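Local coordinates for protein member of s1p family of ribosomal proteins (Pyrococcus furiosus, PDB 5YH1) that probably acts as an exonuclease and binds manganese in its DHH domain, this chain being the DHH-containing part of a longer, RecJ-like protein, at residues T198-T204 / L221-G226; D216-H220 / Y242-L248. One frame throughout, in Å; residues are numbered along the deposited sequence.

Contact 1 of 2, residues T198-T204 / L221-G226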
loop_
_atom_site.group_PDB
_atom_site.type_symbol
_atom_site.label_atom_id
_atom_site.label_comp_id
_atom_site.label_asym_id
_atom_site.label_seq_id
_atom_site.Cartn_x
_atom_site.Cartn_y
_atom_site.Cartn_z
ATOM N N THR A 198 -1.599 30.708 10.159
ATOM C CA THR A 198 -1.584 29.316 9.699
ATOM C C THR A 198 -2.713 28.471 10.284
ATOM O O THR A 198 -3.402 28.878 11.224
ATOM C CB THR A 198 -0.231 28.648 10.033
ATOM O OG1 THR A 198 -0.154 28.358 11.433
ATOM C CG2 THR A 198 0.918 29.560 9.641
ATOM N N ALA A 199 -2.876 27.268 9.745
ATOM C CA ALA A 199 -4.008 26.409 10.120
ATOM C C ALA A 199 -4.003 26.063 11.594
ATOM O O ALA A 199 -5.056 26.009 12.221
ATOM C CB ALA A 199 -4.018 25.141 9.278
ATOM N N GLY A 200 -2.817 25.829 12.148
ATOM C CA GLY A 200 -2.690 25.507 13.570
ATOM C C GLY A 200 -3.068 26.664 14.480
ATOM O O GLY A 200 -3.552 26.456 15.593
HETATM N N MSE A 201 -2.830 27.884 14.015
HETATM C CA MSE A 201 -3.260 29.080 14.735
HETATM C C MSE A 201 -4.764 29.129 14.681
HETATM O O MSE A 201 -5.435 29.143 15.714
HETATM C CB MSE A 201 -2.649 30.345 14.128
HETATM C CG MSE A 201 -1.156 30.439 14.422
HETATM SE SE MSE A 201 -0.262 31.832 13.342
HETATM C CE MSE A 201 1.441 30.860 13.188
ATOM N N LEU A 202 -5.309 29.127 13.475
ATOM C CA LEU A 202 -6.771 29.148 13.295
ATOM C C LEU A 202 -7.478 28.031 14.054
ATOM O O LEU A 202 -8.480 28.268 14.735
ATOM C CB LEU A 202 -7.119 28.990 11.826
ATOM C CG LEU A 202 -6.614 30.079 10.906
ATOM C CD1 LEU A 202 -6.750 29.635 9.454
ATOM C CD2 LEU A 202 -7.374 31.378 11.167
ATOM N N ALA A 203 -6.938 26.818 13.943
ATOM C CA ALA A 203 -7.587 25.640 14.506
ATOM C C ALA A 203 -7.560 25.651 16.015
ATOM O O ALA A 203 -8.492 25.167 16.667
ATOM C CB ALA A 203 -6.939 24.371 13.974
ATOM N N THR A 204 -6.469 26.157 16.583
ATOM C CA THR A 204 -6.393 26.298 18.037
ATOM C C THR A 204 -7.465 27.271 18.530
ATOM O O THR A 204 -8.144 26.987 19.514
ATOM C CB THR A 204 -4.990 26.747 18.498
ATOM O OG1 THR A 204 -4.034 25.729 18.181
ATOM C CG2 THR A 204 -4.964 27.000 19.991
ATOM N N LEU A 221 0.214 25.395 21.111
ATOM C CA LEU A 221 0.237 24.714 19.801
ATOM C C LEU A 221 0.464 25.651 18.630
ATOM O O LEU A 221 1.208 25.316 17.707
ATOM C CB LEU A 221 -1.036 23.888 19.587
ATOM C CG LEU A 221 -1.231 22.705 20.547
ATOM C CD1 LEU A 221 -2.401 21.844 20.103
ATOM C CD2 LEU A 221 0.019 21.848 20.655
ATOM N N PRO A 222 -0.155 26.847 18.657
ATOM C CA PRO A 222 0.085 27.803 17.571
ATOM C C PRO A 222 1.563 28.163 17.336
ATOM O O PRO A 222 1.965 28.399 16.196
ATOM C CB PRO A 222 -0.716 29.031 18.009
ATOM C CG PRO A 222 -1.822 28.476 18.837
ATOM C CD PRO A 222 -1.238 27.292 19.551
ATOM N N ALA A 223 2.360 28.198 18.397
ATOM C CA ALA A 223 3.794 28.433 18.265
ATOM C C ALA A 223 4.485 27.309 17.507
ATOM O O ALA A 223 5.371 27.566 16.691
ATOM C CB ALA A 223 4.434 28.607 19.641
ATOM N N ILE A 224 4.092 26.068 17.784
ATOM C CA ILE A 224 4.634 24.904 17.059
ATOM C C ILE A 224 4.227 24.967 15.580
ATOM O O ILE A 224 5.067 24.854 14.689
ATOM C CB ILE A 224 4.186 23.574 17.715
ATOM C CG1 ILE A 224 4.799 23.440 19.107
ATOM C CG2 ILE A 224 4.637 22.383 16.886
ATOM C CD1 ILE A 224 4.239 22.319 19.949
ATOM N N ALA A 225 2.942 25.205 15.330
ATOM C CA ALA A 225 2.410 25.264 13.964
ATOM C C ALA A 225 3.083 26.344 13.136
ATOM O O ALA A 225 3.511 26.087 12.002
ATOM C CB ALA A 225 0.910 25.486 14.003
ATOM N N GLY A 226 3.197 27.546 13.713
ATOM C CA GLY A 226 3.868 28.671 13.047
ATOM C C GLY A 226 5.337 28.426 12.766
ATOM O O GLY A 226 5.865 28.878 11.753
#
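Thr204 lies across the ring of Pro222 at about a right angle, its CB 3.6 Å from Pro222 CG while OG1 and CG2 both border Pro222 CG and CD. Two buried helices of the DHH domain, an α/β fold around a parallel sheet, run antiparallel here: the axes of 199-204 and 221-226 approach to 7.9 Å at 161°. Such closeness rests on small residues. Gly200 presents bare backbone, and the methyl of Ala225 sits against it, CB to Gly200 CA 3.6 Å; a side chain on Gly200 would run into that methyl. The next residue, Gly226, plays the matching part for Met201, a selenomethionine. Met201 CG lies anti to the carbonyl carbon (chi1 -71°) and passes Pro222 CB at 3.9 Å, and the bend at chi3 brings the terminal methyl CE to 3.3 Å from Gly226 CA, where a CB would clash. Tyr239 and Phe236 of helix 234-245 cover the same methionine.

At the N-terminal end of helix 199-204, Thr198 holds the N-cap position and touches Ala225 CB only loosely through OG1. That hydroxyl bonds instead to Asp67 OD1, and the backbone N atoms of Ala199 and Gly200 also bond to the Asp67 carboxylate. Asp67 is a manganese ligand, so this helix start is second shell to the metal and probably sets how the carboxylate is turned. One turn on, Thr204 OG1 bonds back to Gly200 O at 2.7 Å, and that carbonyl also accepts from Thr204 N.

Contact 2 of 2, residues D216-H220 / Y242-L248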
loop_
_atom_site.group_PDB
_atom_site.type_symbol
_atom_site.label_atom_id
_atom_site.label_comp_id
_atom_site.label_asym_id
_atom_site.label_seq_id
_atom_site.Cartn_x
_atom_site.Cartn_y
_atom_site.Cartn_z
ATOM N N ASP A 216 -5.720 25.880 28.275
ATOM C CA ASP A 216 -4.394 25.863 28.897
ATOM C C ASP A 216 -3.538 24.723 28.346
ATOM O O ASP A 216 -2.328 24.855 28.216
ATOM C CB ASP A 216 -4.500 25.770 30.421
ATOM C CG ASP A 216 -4.957 27.084 31.071
ATOM O OD1 ASP A 216 -4.968 28.154 30.419
ATOM O OD2 ASP A 216 -5.303 27.046 32.262
ATOM N N ARG A 217 -4.182 23.615 28.002
ATOM C CA ARG A 217 -3.491 22.466 27.428
ATOM C C ARG A 217 -2.934 22.749 26.029
ATOM O O ARG A 217 -1.846 22.307 25.706
ATOM C CB ARG A 217 -4.445 21.270 27.377
ATOM C CG ARG A 217 -3.782 19.963 26.992
ATOM C CD ARG A 217 -4.788 18.835 26.955
ATOM N NE ARG A 217 -5.277 18.509 28.289
ATOM C CZ ARG A 217 -4.601 17.812 29.204
ATOM N NH1 ARG A 217 -3.380 17.341 28.957
ATOM N NH2 ARG A 217 -5.156 17.589 30.387
ATOM N N ILE A 218 -3.669 23.496 25.210
ATOM C CA ILE A 218 -3.306 23.671 23.794
ATOM C C ILE A 218 -2.810 25.056 23.380
ATOM O O ILE A 218 -2.453 25.246 22.222
ATOM C CB ILE A 218 -4.486 23.312 22.858
ATOM C CG1 ILE A 218 -5.616 24.336 22.948
ATOM C CG2 ILE A 218 -5.015 21.921 23.166
ATOM C CD1 ILE A 218 -6.702 24.113 21.923
ATOM N N LYS A 219 -2.777 26.023 24.294
ATOM C CA LYS A 219 -2.477 27.412 23.898
ATOM C C LYS A 219 -1.066 27.630 23.347
ATOM O O LYS A 219 -0.808 28.648 22.704
ATOM C CB LYS A 219 -2.770 28.401 25.034
ATOM C CG LYS A 219 -1.964 28.184 26.297
ATOM C CD LYS A 219 -2.532 29.022 27.420
ATOM C CE LYS A 219 -1.739 28.831 28.702
ATOM N NZ LYS A 219 -2.407 29.578 29.795
ATOM N N HIS A 220 -0.167 26.676 23.580
ATOM C CA HIS A 220 1.177 26.685 22.973
ATOM C C HIS A 220 1.275 26.065 21.565
ATOM O O HIS A 220 2.313 26.188 20.894
ATOM C CB HIS A 220 2.163 25.970 23.898
ATOM C CG HIS A 220 1.984 24.485 23.932
ATOM N ND1 HIS A 220 0.926 23.875 24.571
ATOM C CD2 HIS A 220 2.715 23.490 23.382
ATOM C CE1 HIS A 220 1.023 22.567 24.427
ATOM N NE2 HIS A 220 2.101 22.307 23.711
ATOM N N TYR A 242 3.271 31.933 24.709
ATOM C CA TYR A 242 2.623 30.805 25.392
ATOM C C TYR A 242 3.515 29.564 25.431
ATOM O O TYR A 242 3.428 28.760 26.358
ATOM C CB TYR A 242 1.301 30.445 24.723
ATOM C CG TYR A 242 0.247 31.521 24.836
ATOM C CD1 TYR A 242 -0.484 31.685 26.007
ATOM C CD2 TYR A 242 -0.016 32.367 23.773
ATOM C CE1 TYR A 242 -1.447 32.671 26.110
ATOM C CE2 TYR A 242 -0.970 33.350 23.869
ATOM C CZ TYR A 242 -1.680 33.499 25.037
ATOM O OH TYR A 242 -2.640 34.479 25.109
ATOM N N ALA A 243 4.356 29.404 24.414
ATOM C CA ALA A 243 5.313 28.303 24.381
ATOM C C ALA A 243 6.408 28.567 25.409
ATOM O O ALA A 243 6.808 27.665 26.137
ATOM C CB ALA A 243 5.913 28.144 22.985
ATOM N N LYS A 244 6.888 29.806 25.464
ATOM C CA LYS A 244 7.902 30.178 26.462
ATOM C C LYS A 244 7.470 29.880 27.899
ATOM O O LYS A 244 8.251 29.326 28.669
ATOM C CB LYS A 244 8.323 31.641 26.301
ATOM C CG LYS A 244 9.588 31.763 25.477
ATOM C CD LYS A 244 9.467 32.670 24.279
ATOM C CE LYS A 244 10.640 32.400 23.356
ATOM N NZ LYS A 244 10.779 33.394 22.271
ATOM N N GLU A 245 6.222 30.195 28.232
ATOM C CA GLU A 245 5.664 29.885 29.552
ATOM C C GLU A 245 5.787 28.411 29.911
ATOM O O GLU A 245 5.906 28.085 31.085
ATOM C CB GLU A 245 4.184 30.279 29.633
ATOM C CG GLU A 245 3.926 31.772 29.733
ATOM C CD GLU A 245 2.460 32.147 29.518
ATOM O OE1 GLU A 245 1.559 31.281 29.688
ATOM O OE2 GLU A 245 2.215 33.327 29.165
ATOM N N LYS A 246 5.731 27.526 28.915
ATOM C CA LYS A 246 5.875 26.085 29.155
ATOM C C LYS A 246 7.305 25.572 28.992
ATOM O O LYS A 246 7.519 24.369 29.009
ATOM C CB LYS A 246 4.935 25.284 28.242
ATOM C CG LYS A 246 3.468 25.576 28.496
ATOM C CD LYS A 246 2.537 24.540 27.884
ATOM C CE LYS A 246 1.114 25.082 27.839
ATOM N NZ LYS A 246 0.086 24.054 27.524
ATOM N N GLY A 247 8.271 26.472 28.821
ATOM C CA GLY A 247 9.682 26.101 28.765
ATOM C C GLY A 247 10.185 25.777 27.375
ATOM O O GLY A 247 11.273 25.230 27.219
ATOM N N LEU A 248 9.399 26.108 26.352
ATOM C CA LEU A 248 9.806 25.857 24.974
ATOM C C LEU A 248 10.324 27.136 24.342
ATOM O O LEU A 248 9.558 28.064 24.087
ATOM C CB LEU A 248 8.624 25.331 24.158
ATOM C CG LEU A 248 8.017 24.005 24.611
ATOM C CD1 LEU A 248 6.732 23.734 23.840
ATOM C CD2 LEU A 248 9.010 22.870 24.425
HETATM O O HOH W 1 -1.092 32.039 29.481
#
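His220 and Ala243 bring the two backbones closest, CA to CA 4.7 Å, where the loop after helix 215-218 passes the last turn of helix 234-245. Lys246 stretches back from that helix end, extended beyond CG, and crosses the His220 ring at about a right angle. Lys246 CD makes an off-centre CH-pi contact, 4.1 Å from the centroid of the His220 ring, and Lys246 NZ bonds to Asp216 O at 2.6 Å, in the carbonyl plane. An alanine in place of Lys246 would probably leave Asp216 O without this donor and uncover part of the imidazole. His220 NE2 bonds to Leu280 O, and Leu248 CD1 comes to 4.1 Å from His220 CD2.

On the more exposed side the Lys219 chain crosses Tyr242 at about a right angle, Lys219 CD lying 3.6 Å from Tyr242 CD1, while the Tyr242 hydroxyl bonds to Leu28 O. The chain of Lys219 is straight beyond CG and carries NZ to a salt bridge with Asp216 OD1 (3.0 Å), met from above the carboxylate plane. A water accepts from the same NZ and donates to Glu245 OE1, bridging charges whose own atoms, Lys219 NZ and Glu245 OE1, stay 4.3 Å apart. Past Lys246 the helix closes in a Schellman motif: Gly247 has positive phi as its C-prime residue, Gly247 N bonds to Lys244 O, and Leu248 N to Ala243 O.

In the fold
The contacts interleave along the chain: helix 199-210, helix 215-218 and helix 221-229 follow one another, and helix 234-245 then packs back on them. Contact 1 lies in the core beside the manganese site; its meeting surfaces are mostly apolar and need close-fitting small residues. Contact 2, centred about 12 Å away and remote from the metal, is only partly buried, joined by a lysine bond to a backbone carbonyl, a water between Lys219 and Glu245, and lysine chains laid against rings. They meet directly where Ala223 CB packs on Ala243 CB at 3.7 Å, and Thr204 CG2 also reaches Ile218 O. Helix 234-245 thus serves both, with Tyr239 against the first and its C-terminal end in the second.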